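Local coordinates for glycosyl hydrolase (Rhizobium leguminosarum bv. trifolii, PDB 5NDX), which is a family 39 glycoside hydrolase, a bacterial orthologue of human alpha-L-iduronidase, and probably hydrolyses O-glycosidic bonds of uronic acid sugars, at residues E31-P36 with D83-H88; Q40-I45 with K54-H59; A185-P190 with L243-Y248. The protein carries 2 engineered substitutions. All blocks are in the same frame, centred on the assembly; numbering follows the deposited sequence.

Overall arrangement
From the N terminus, the chain leaves barrel strand 24-27 and makes the turn 31-36, which later packs on helix 76-87; interaction 1 closes that long loop. Inside it lies the shorter loop of interaction 2, where helix 36-45 folds back on strand 55-58. The two contacts touch, with His88 and Val84 against Leu42 and Met85 against Val58, and share one hydrophobic layer on the outside of the TIM barrel. Interaction 3 follows in series and closes a separate loop between the segment after strand 179-184 and helix 235-252, its centre about 29 Å from that of interaction 2. One bound ligand, the 8U8 of chain M, meets both His59 and the 185-190 loop.

Interaction 1: E31-P36 with D83-H88; sequences ELLLEP and DVMIEH
Leu33 reaches from the short 3-10 turn to helix 76-87 and divides its two methyls between Val84 and Met85. Its CG stands beside the backbone N (chi1 -74°), which sends the fork across the gap. One prong, CD1, meets Met85 CE at 3.5 Å, tighter than ordinary van der Waals contact, with the two side chains crossing at about a right angle. The other prong is more relaxed: Leu33 CD2 lies 4.0 Å from Val84 CG2. That same valine methyl also sits 3.7 Å from Leu33 O, so it touches both the side chain and the backbone of the turn.

Val84 departs from the staggered rotamers, its chi1 of -93° placing CG2 in the cramped space between its own N and carbonyl carbon. Met85 starts less directly, since its CB does not aim at the turn, but beyond CG the chain runs extended and carries CE across to Leu33. No hydrogen bond crosses between the segments, and all three touching residues are buried.

Polar order is supplied within the helix end. His88 ND1 donates to Val84 O at 2.8 Å, nearly straight (170° at the hydrogen) and in the carbonyl plane, with the oxygen also close to the ring plane. This bond fixes the turn of the imidazole, whose ring meets that of Phe555. The backbone N of His88 goes to Met85 O at 2.9 Å.

Leu42 of helix 36-45 packs on Leu33, Val84 and His88, while Leu56 and Val58 of strand 55-58 lie against the methionine. Such an apolar layer, filled by a beta-alpha loop, two successive helices and the strand between them, is characteristic of the outer shell of a TIM barrel.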
# COMPACT_ATOMS: atom_id res chain seq x y z
N GLU A 31 10.34 -15.00 4.90
CA GLU A 31 11.29 -14.90 6.01
C GLU A 31 11.54 -13.46 6.45
O GLU A 31 11.85 -13.24 7.62
CB GLU A 31 12.66 -15.53 5.65
CG GLU A 31 12.68 -17.04 5.65
CD GLU A 31 12.11 -17.69 4.38
OE1 GLU A 31 11.72 -16.97 3.43
OE2 GLU A 31 12.05 -18.95 4.34
N LEU A 32 11.39 -12.48 5.55
CA LEU A 32 11.52 -11.07 5.97
C LEU A 32 10.57 -10.71 7.05
O LEU A 32 10.89 -9.84 7.86
CB LEU A 32 11.37 -10.08 4.81
CG LEU A 32 12.42 -10.19 3.73
CD1 LEU A 32 12.11 -9.14 2.67
CD2 LEU A 32 13.82 -10.03 4.29
N LEU A 33 9.43 -11.40 7.15
CA LEU A 33 8.48 -11.10 8.24
C LEU A 33 9.06 -11.37 9.63
O LEU A 33 8.57 -10.84 10.61
CB LEU A 33 7.18 -11.89 8.08
CG LEU A 33 6.23 -11.44 6.99
CD1 LEU A 33 5.19 -12.49 6.61
CD2 LEU A 33 5.49 -10.18 7.45
N LEU A 34 10.10 -12.18 9.72
CA LEU A 34 10.75 -12.45 11.01
C LEU A 34 11.86 -11.45 11.33
O LEU A 34 12.36 -11.49 12.41
CB LEU A 34 11.38 -13.85 11.01
CG LEU A 34 10.42 -14.96 10.52
CD1 LEU A 34 11.17 -16.28 10.36
CD2 LEU A 34 9.22 -15.10 11.44
N GLU A 35 12.24 -10.58 10.40
CA GLU A 35 13.35 -9.64 10.63
C GLU A 35 12.87 -8.36 11.33
O GLU A 35 11.78 -7.88 11.08
CB GLU A 35 13.96 -9.22 9.29
CG GLU A 35 14.69 -10.32 8.52
CD GLU A 35 15.80 -11.01 9.35
OE1 GLU A 35 16.49 -10.39 10.17
OE2 GLU A 35 15.95 -12.22 9.20
N PRO A 36 13.72 -7.75 12.17
CA PRO A 36 13.29 -6.51 12.84
C PRO A 36 13.02 -5.30 11.92
O PRO A 36 12.19 -4.45 12.24
CB PRO A 36 14.43 -6.20 13.80
CG PRO A 36 15.61 -6.95 13.23
CD PRO A 36 15.01 -8.22 12.69
N ASP A 83 1.34 -13.61 13.00
CA ASP A 83 1.05 -12.80 14.18
C ASP A 83 1.50 -11.34 13.98
O ASP A 83 0.80 -10.44 14.41
CB ASP A 83 1.75 -13.33 15.42
CG ASP A 83 1.10 -14.55 16.02
OD1 ASP A 83 -0.00 -14.99 15.64
OD2 ASP A 83 1.77 -15.11 16.88
N VAL A 84 2.66 -11.11 13.37
CA VAL A 84 3.07 -9.71 13.14
C VAL A 84 2.15 -8.96 12.22
O VAL A 84 1.99 -7.76 12.41
CB VAL A 84 4.50 -9.41 12.52
CG1 VAL A 84 5.47 -9.20 13.60
CG2 VAL A 84 4.97 -10.32 11.43
N MET A 85 1.61 -9.62 11.20
CA MET A 85 0.62 -8.97 10.35
C MET A 85 -0.62 -8.57 11.15
O MET A 85 -0.98 -7.40 11.18
CB MET A 85 0.19 -9.85 9.21
CG MET A 85 1.29 -10.25 8.25
SD MET A 85 0.43 -10.95 6.83
CE MET A 85 1.82 -11.79 6.18
N ILE A 86 -1.23 -9.54 11.84
CA ILE A 86 -2.46 -9.34 12.63
C ILE A 86 -2.30 -8.23 13.69
O ILE A 86 -3.13 -7.36 13.82
CB ILE A 86 -2.97 -10.65 13.27
CG1 ILE A 86 -3.75 -11.54 12.28
CG2 ILE A 86 -4.01 -10.39 14.38
CD1 ILE A 86 -3.33 -11.56 10.84
N GLU A 87 -1.19 -8.26 14.38
CA GLU A 87 -0.85 -7.26 15.37
C GLU A 87 -0.76 -5.82 14.78
O GLU A 87 -1.03 -4.87 15.47
CB GLU A 87 0.48 -7.70 15.97
CG GLU A 87 0.99 -6.83 17.10
CD GLU A 87 2.48 -7.04 17.40
OE1 GLU A 87 3.14 -7.95 16.82
OE2 GLU A 87 2.99 -6.25 18.23
N HIS A 88 -0.42 -5.67 13.50
CA HIS A 88 -0.40 -4.32 12.87
C HIS A 88 -1.61 -4.04 11.98
O HIS A 88 -1.53 -3.18 11.10
CB HIS A 88 0.91 -4.16 12.12
CG HIS A 88 2.07 -4.12 13.04
ND1 HIS A 88 2.77 -5.25 13.38
CD2 HIS A 88 2.57 -3.11 13.79
CE1 HIS A 88 3.71 -4.93 14.26
NE2 HIS A 88 3.60 -3.64 14.53

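Interaction 2: Q40-I45 with K54-H59; sequences QMLAYI and KFLRVH. With 8U8 ((2~{R},3~{S},4~{S},5~{R},6~{S})-6-(4-methyl-2-oxidanylidene-chromen-7-yl)oxy-3,4,5-tris(oxidanyl)oxane-2-carboxylic acid), chain N; 8U8 ((2~{R},3~{S},4~{S},5~{R},6~{S})-6-(4-methyl-2-oxidanylidene-chromen-7-yl)oxy-3,4,5-tris(oxidanyl)oxane-2-carboxylic acid), chain M.
On strand 55-58 of the TIM barrel, the Phe55 ring has Lys54 CG over one face, offset toward the rim, and the C7-C8 edge of the steeply tilted coumarin of the chain N ligand approaches the opposite face, Phe55 CE2 reaching ligand C8 at 3.4 Å. Ligand O3 sits at the ring edge, and Tyr140 meets the ring as well. The His59 ring is engaged at its edge, with O3 of the chain M ligand near its plane on one flank and Arg57 NH2 also in plane. At the edge of Tyr44, Gln40 NE2 makes only a weak hydrogen bond to the hydroxyl.

Helix 36-45 and strand 55-58 belong to the first beta-alpha-beta unit of the barrel, and their contact is slight and wholly apolar. Leu56, pointing outward from the strand, offers one methyl to Leu42 and the other to Ile45: CD1 meets Leu42 CD2 at 3.7 Å, and CD2 more loosely approaches Ile45 CG2 at 4.5 Å. The Leu42 and Leu56 side chains meet at a slant, and only the far end of Leu42 closes on the strand.

Phe55 and Arg57 face the barrel interior instead. The guanidinium forms salt bridges with Glu95, Glu142, Asp264 and Glu265. The two ligands lie at opposite ends of the strand: the chain M copy is on the C-terminal side, where TIM barrels keep their active sites. Glu95 accepts a hydrogen bond from His59 ND1, which helps orient the ring, and His59 NE2 donates to O3 of the chain M ligand at 3.1 Å (167°). At the other end Lys54, stretched out with CG anti to its N (chi1 -177°), brings NZ to 2.8 Å from O3 of the chain N ligand.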
# COMPACT_ATOMS: atom_id res chain seq x y z
N GLN A 40 9.47 -3.12 12.06
CA GLN A 40 9.34 -1.66 12.12
C GLN A 40 8.49 -1.15 10.94
O GLN A 40 7.61 -0.33 11.14
CB GLN A 40 10.68 -0.97 12.12
CG GLN A 40 10.56 0.45 12.60
CD GLN A 40 11.90 1.20 12.55
OE1 GLN A 40 12.89 0.89 13.29
NE2 GLN A 40 11.93 2.20 11.75
N MET A 41 8.75 -1.69 9.75
CA MET A 41 8.01 -1.27 8.56
C MET A 41 6.50 -1.50 8.69
O MET A 41 5.72 -0.67 8.22
CB MET A 41 8.55 -1.98 7.34
CG MET A 41 9.97 -1.56 7.01
SD MET A 41 10.80 -2.77 5.98
CE MET A 41 12.24 -1.82 5.48
N LEU A 42 6.10 -2.61 9.31
CA LEU A 42 4.69 -2.93 9.46
C LEU A 42 3.90 -1.93 10.32
O LEU A 42 2.71 -1.80 10.13
CB LEU A 42 4.48 -4.34 9.98
CG LEU A 42 4.93 -5.46 9.07
CD1 LEU A 42 4.75 -6.80 9.74
CD2 LEU A 42 4.19 -5.43 7.77
N ALA A 43 4.56 -1.26 11.25
CA ALA A 43 3.95 -0.18 12.00
C ALA A 43 3.58 0.97 11.08
O ALA A 43 2.48 1.51 11.20
CB ALA A 43 4.93 0.33 13.06
N TYR A 44 4.49 1.36 10.17
CA TYR A 44 4.11 2.43 9.21
C TYR A 44 3.05 1.95 8.24
O TYR A 44 2.11 2.69 7.96
CB TYR A 44 5.26 2.91 8.36
CG TYR A 44 6.44 3.44 9.07
CD1 TYR A 44 6.57 4.79 9.42
CD2 TYR A 44 7.46 2.58 9.40
CE1 TYR A 44 7.74 5.25 10.02
CE2 TYR A 44 8.58 3.03 10.03
CZ TYR A 44 8.72 4.35 10.34
OH TYR A 44 9.92 4.62 10.97
N ILE A 45 3.17 0.70 7.76
CA ILE A 45 2.25 0.15 6.77
C ILE A 45 0.83 -0.02 7.35
O ILE A 45 -0.15 0.30 6.69
CB ILE A 45 2.76 -1.17 6.21
CG1 ILE A 45 4.03 -0.93 5.41
CG2 ILE A 45 1.71 -1.85 5.34
CD1 ILE A 45 4.84 -2.21 5.20
N LYS A 54 -4.22 -2.51 3.71
CA LYS A 54 -4.96 -3.53 4.46
C LYS A 54 -4.43 -4.94 4.25
O LYS A 54 -4.48 -5.73 5.20
CB LYS A 54 -6.41 -3.45 4.07
CG LYS A 54 -7.35 -4.39 4.81
CD LYS A 54 -8.79 -4.06 4.42
CE LYS A 54 -9.78 -5.02 5.13
NZ LYS A 54 -11.16 -4.50 4.86
N PHE A 55 -3.97 -5.27 3.04
CA PHE A 55 -3.52 -6.61 2.67
C PHE A 55 -2.04 -6.66 2.35
O PHE A 55 -1.51 -5.73 1.72
CB PHE A 55 -4.34 -7.14 1.49
CG PHE A 55 -5.80 -7.30 1.80
CD1 PHE A 55 -6.26 -8.43 2.47
CD2 PHE A 55 -6.69 -6.34 1.46
CE1 PHE A 55 -7.59 -8.58 2.80
CE2 PHE A 55 -8.04 -6.47 1.78
CZ PHE A 55 -8.50 -7.61 2.45
N LEU A 56 -1.37 -7.71 2.80
CA LEU A 56 -0.00 -8.03 2.42
C LEU A 56 0.00 -9.33 1.65
O LEU A 56 -0.55 -10.33 2.14
CB LEU A 56 0.86 -8.24 3.65
CG LEU A 56 1.26 -7.09 4.50
CD1 LEU A 56 2.25 -7.59 5.55
CD2 LEU A 56 1.89 -5.99 3.66
N ARG A 57 0.64 -9.32 0.50
CA ARG A 57 0.73 -10.46 -0.38
C ARG A 57 2.19 -10.91 -0.32
O ARG A 57 3.07 -10.34 -0.97
CB ARG A 57 0.31 -10.11 -1.79
CG ARG A 57 0.41 -11.26 -2.79
CD ARG A 57 -0.37 -10.99 -4.08
NE ARG A 57 0.49 -11.26 -5.20
CZ ARG A 57 0.55 -12.38 -5.90
NH1 ARG A 57 -0.24 -13.39 -5.65
NH2 ARG A 57 1.42 -12.49 -6.86
N VAL A 58 2.46 -11.87 0.55
CA VAL A 58 3.84 -12.28 0.82
C VAL A 58 4.10 -13.68 0.22
O VAL A 58 3.37 -14.65 0.57
CB VAL A 58 4.12 -12.30 2.33
CG1 VAL A 58 5.53 -12.79 2.59
CG2 VAL A 58 3.88 -10.93 2.98
N HIS A 59 5.14 -13.79 -0.62
CA HIS A 59 5.47 -15.04 -1.31
C HIS A 59 6.08 -16.09 -0.39
O HIS A 59 6.89 -15.76 0.49
CB HIS A 59 6.52 -14.83 -2.42
CG HIS A 59 6.03 -14.19 -3.67
ND1 HIS A 59 4.69 -14.07 -3.99
CD2 HIS A 59 6.71 -13.72 -4.75
CE1 HIS A 59 4.57 -13.51 -5.18
NE2 HIS A 59 5.78 -13.28 -5.66
C15 8U8 N . -8.32 -10.76 -3.83
C13 8U8 N . -9.56 -10.13 -3.73
C14 8U8 N . -10.67 -10.67 -4.35
C16 8U8 N . -11.92 -10.08 -4.19
O9 8U8 N . -12.88 -10.54 -4.79
O8 8U8 N . -12.05 -8.93 -3.48
C11 8U8 N . -10.98 -8.41 -2.83
C10 8U8 N . -11.24 -7.31 -2.06
C12 8U8 N . -9.73 -8.99 -2.94
C7 8U8 N . -8.69 -8.40 -2.21
C8 8U8 N . -8.94 -7.27 -1.44
C9 8U8 N . -10.22 -6.72 -1.34
O2 8U8 N . -10.42 -5.62 -0.55
C5 8U8 N . -11.77 -5.32 -0.08
O1 8U8 N . -12.28 -4.53 -1.17
C1 8U8 N . -13.58 -3.91 -1.01
C6 8U8 N . -14.71 -4.99 -0.89
O7 8U8 N . -14.53 -6.12 -1.38
O6 8U8 N . -15.72 -4.66 -0.24
C2 8U8 N . -13.48 -3.03 0.23
O5 8U8 N . -14.72 -2.31 0.49
C3 8U8 N . -13.07 -3.88 1.46
O4 8U8 N . -12.91 -3.01 2.54
C4 8U8 N . -11.72 -4.55 1.19
O3 8U8 N . -11.36 -5.43 2.26
C15 8U8 M . 10.78 -14.65 -14.79
C13 8U8 M . 9.62 -13.92 -15.14
C14 8U8 M . 9.09 -14.07 -16.42
C16 8U8 M . 7.92 -13.40 -16.79
O9 8U8 M . 7.53 -13.56 -17.95
O8 8U8 M . 7.27 -12.56 -15.91
C11 8U8 M . 7.69 -12.48 -14.60
C10 8U8 M . 6.94 -11.73 -13.69
C12 8U8 M . 8.88 -13.15 -14.21
C7 8U8 M . 9.26 -13.06 -12.85
C8 8U8 M . 8.50 -12.32 -11.95
C9 8U8 M . 7.34 -11.64 -12.36
O2 8U8 M . 6.54 -10.92 -11.49
C5 8U8 M . 7.01 -10.30 -10.23
O1 8U8 M . 8.22 -9.57 -10.51
C1 8U8 M . 9.00 -9.19 -9.44
C6 8U8 M . 9.43 -7.89 -9.83
O7 8U8 M . 10.50 -7.52 -9.37
O6 8U8 M . 8.68 -7.28 -10.57
C2 8U8 M . 8.29 -9.00 -8.07
O5 8U8 M . 7.59 -7.74 -8.08
C3 8U8 M . 7.35 -10.21 -7.67
O4 8U8 M . 7.87 -10.88 -6.57
C4 8U8 M . 7.13 -11.20 -8.86
O3 8U8 M . 5.99 -12.09 -8.53

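Interaction 3: A185-P190 with L243-Y248; sequences ARTLSP and LLVVDY. With 8U8 ((2~{R},3~{S},4~{S},5~{R},6~{S})-6-(4-methyl-2-oxidanylidene-chromen-7-yl)oxy-3,4,5-tris(oxidanyl)oxane-2-carboxylic acid), chain M.
Leu188 and Thr187, on a loop of the TIM barrel, pack against helix 235-252, which follows the next barrel strand. Along the helix, Leu244 points toward the loop but adds little. Val245 is the first firm contact. Its CG2 stands 3.9 Å from Thr187 CG2 and 4.2 Å from Leu188 CD2, bridging the two loop residues, while Phe192 of helix 190-200 also packs on this valine. Val246 turns away from the loop and packs on Ala305.

Tyr248, one helical turn beyond Leu244, gives Leu188 a ring face to lie on. With CG trans to the backbone N (chi1 178°), the tyrosine swings its ring alongside the loop. Leu188 CD2 makes a CH-pi contact, 4.0 Å from the ring centroid and 26° off the normal, and comes closest to Tyr248 CG at 3.6 Å. The second methyl, Leu188 CD1, sits beyond the rim, 4.0 Å from Tyr248 CD2 and near CB. Beyond this the ring also meets that of His252.

Leu188 is presented by a type II turn from Arg186 to Ser189, in which it adopts positive phi (58°). The turn leads straight into helix 190-200, with Ser189 as N-cap; its OG bonds to Asp148 and weakly to Phe192 N. The hydroxyl of Thr187 is bonded to Glu221, leaving its methyl for the valine. At the start of the loop, beside Gln146, the changed residue at the predicted proton-donor position, the lactone side of the coumarin of the chain M ligand touches Ala185 and Arg186: Ala185 CB is 3.4 Å from C10, and Arg186 CD is 3.2 Å from O9.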
# COMPACT_ATOMS: atom_id res chain seq x y z
N ALA A 185 1.82 -14.17 -14.73
CA ALA A 185 2.64 -13.01 -15.08
C ALA A 185 2.48 -12.55 -16.53
O ALA A 185 2.71 -11.38 -16.83
CB ALA A 185 4.10 -13.30 -14.81
N ARG A 186 2.13 -13.46 -17.43
CA ARG A 186 2.03 -13.13 -18.83
C ARG A 186 0.62 -13.21 -19.34
O ARG A 186 -0.12 -14.17 -19.05
CB ARG A 186 2.95 -14.06 -19.63
CG ARG A 186 4.42 -13.70 -19.37
CD ARG A 186 5.38 -14.71 -19.97
NE ARG A 186 5.07 -16.03 -19.44
CZ ARG A 186 5.50 -17.19 -19.92
NH1 ARG A 186 6.34 -17.23 -20.97
NH2 ARG A 186 5.12 -18.33 -19.34
N THR A 187 0.24 -12.20 -20.10
CA THR A 187 -1.11 -12.01 -20.55
C THR A 187 -1.57 -13.24 -21.38
O THR A 187 -0.92 -13.62 -22.36
CB THR A 187 -1.19 -10.73 -21.35
OG1 THR A 187 -0.62 -9.67 -20.57
CG2 THR A 187 -2.62 -10.39 -21.73
N LEU A 188 -2.65 -13.87 -20.92
CA LEU A 188 -3.24 -15.00 -21.60
C LEU A 188 -2.26 -16.16 -21.79
O LEU A 188 -2.34 -16.89 -22.77
CB LEU A 188 -3.88 -14.58 -22.93
CG LEU A 188 -5.07 -13.62 -22.84
CD1 LEU A 188 -5.66 -13.32 -24.21
CD2 LEU A 188 -6.16 -14.17 -21.93
N SER A 189 -1.40 -16.39 -20.81
CA SER A 189 -0.49 -17.53 -20.85
C SER A 189 -1.23 -18.88 -20.84
O SER A 189 -2.46 -18.93 -20.56
CB SER A 189 0.46 -17.48 -19.65
OG SER A 189 -0.25 -17.69 -18.45
N PRO A 190 -0.50 -19.98 -21.17
CA PRO A 190 -1.09 -21.30 -21.16
C PRO A 190 -1.71 -21.70 -19.84
O PRO A 190 -2.84 -22.19 -19.83
CB PRO A 190 0.11 -22.20 -21.50
CG PRO A 190 0.88 -21.38 -22.46
CD PRO A 190 0.81 -19.99 -21.86
N LEU A 243 -8.35 -5.42 -19.95
CA LEU A 243 -9.58 -5.46 -20.72
C LEU A 243 -9.52 -6.53 -21.84
O LEU A 243 -10.54 -7.11 -22.15
CB LEU A 243 -9.94 -4.09 -21.28
CG LEU A 243 -10.36 -3.04 -20.26
CD1 LEU A 243 -10.63 -1.72 -20.96
CD2 LEU A 243 -11.58 -3.49 -19.48
N LEU A 244 -8.33 -6.78 -22.38
CA LEU A 244 -8.12 -7.87 -23.33
C LEU A 244 -8.41 -9.19 -22.66
O LEU A 244 -9.02 -10.07 -23.25
CB LEU A 244 -6.68 -7.90 -23.83
CG LEU A 244 -6.39 -8.72 -25.07
CD1 LEU A 244 -7.03 -8.03 -26.27
CD2 LEU A 244 -4.88 -8.80 -25.29
N VAL A 245 -7.96 -9.35 -21.43
CA VAL A 245 -8.20 -10.60 -20.67
C VAL A 245 -9.70 -10.74 -20.42
O VAL A 245 -10.30 -11.82 -20.60
CB VAL A 245 -7.40 -10.64 -19.35
CG1 VAL A 245 -7.76 -11.85 -18.49
CG2 VAL A 245 -5.91 -10.63 -19.65
N VAL A 246 -10.32 -9.67 -20.01
CA VAL A 246 -11.76 -9.68 -19.82
C VAL A 246 -12.48 -10.06 -21.16
O VAL A 246 -13.38 -10.89 -21.14
CB VAL A 246 -12.26 -8.34 -19.23
CG1 VAL A 246 -13.79 -8.27 -19.23
CG2 VAL A 246 -11.76 -8.16 -17.80
N ASP A 247 -12.08 -9.49 -22.29
CA ASP A 247 -12.65 -9.87 -23.59
C ASP A 247 -12.50 -11.37 -23.90
O ASP A 247 -13.42 -11.98 -24.42
CB ASP A 247 -12.02 -9.10 -24.75
CG ASP A 247 -12.43 -7.64 -24.78
OD1 ASP A 247 -13.49 -7.30 -24.22
OD2 ASP A 247 -11.68 -6.84 -25.38
N TYR A 248 -11.35 -11.93 -23.58
CA TYR A 248 -11.11 -13.33 -23.70
C TYR A 248 -12.10 -14.13 -22.86
O TYR A 248 -12.62 -15.14 -23.33
CB TYR A 248 -9.67 -13.66 -23.33
CG TYR A 248 -9.37 -15.12 -23.38
CD1 TYR A 248 -9.62 -15.94 -22.28
CD2 TYR A 248 -8.80 -15.70 -24.53
CE1 TYR A 248 -9.36 -17.32 -22.32
CE2 TYR A 248 -8.53 -17.08 -24.59
CZ TYR A 248 -8.83 -17.88 -23.50
OH TYR A 248 -8.53 -19.24 -23.53
C15 8U8 M . 10.78 -14.65 -14.79
C13 8U8 M . 9.62 -13.92 -15.14
C14 8U8 M . 9.09 -14.07 -16.42
C16 8U8 M . 7.92 -13.40 -16.79
O9 8U8 M . 7.53 -13.56 -17.95
O8 8U8 M . 7.27 -12.56 -15.91
C11 8U8 M . 7.69 -12.48 -14.60
C10 8U8 M . 6.94 -11.73 -13.69
C12 8U8 M . 8.88 -13.15 -14.21
C7 8U8 M . 9.26 -13.06 -12.85
C8 8U8 M . 8.50 -12.32 -11.95
C9 8U8 M . 7.34 -11.64 -12.36
O2 8U8 M . 6.54 -10.92 -11.49
C5 8U8 M . 7.01 -10.30 -10.23
O1 8U8 M . 8.22 -9.57 -10.51
C1 8U8 M . 9.00 -9.19 -9.44
C6 8U8 M . 9.43 -7.89 -9.83
O7 8U8 M . 10.50 -7.52 -9.37
O6 8U8 M . 8.68 -7.28 -10.57
C2 8U8 M . 8.29 -9.00 -8.07
O5 8U8 M . 7.59 -7.74 -8.08
C3 8U8 M . 7.35 -10.21 -7.67
O4 8U8 M . 7.87 -10.88 -6.57
C4 8U8 M . 7.13 -11.20 -8.86
O3 8U8 M . 5.99 -12.09 -8.53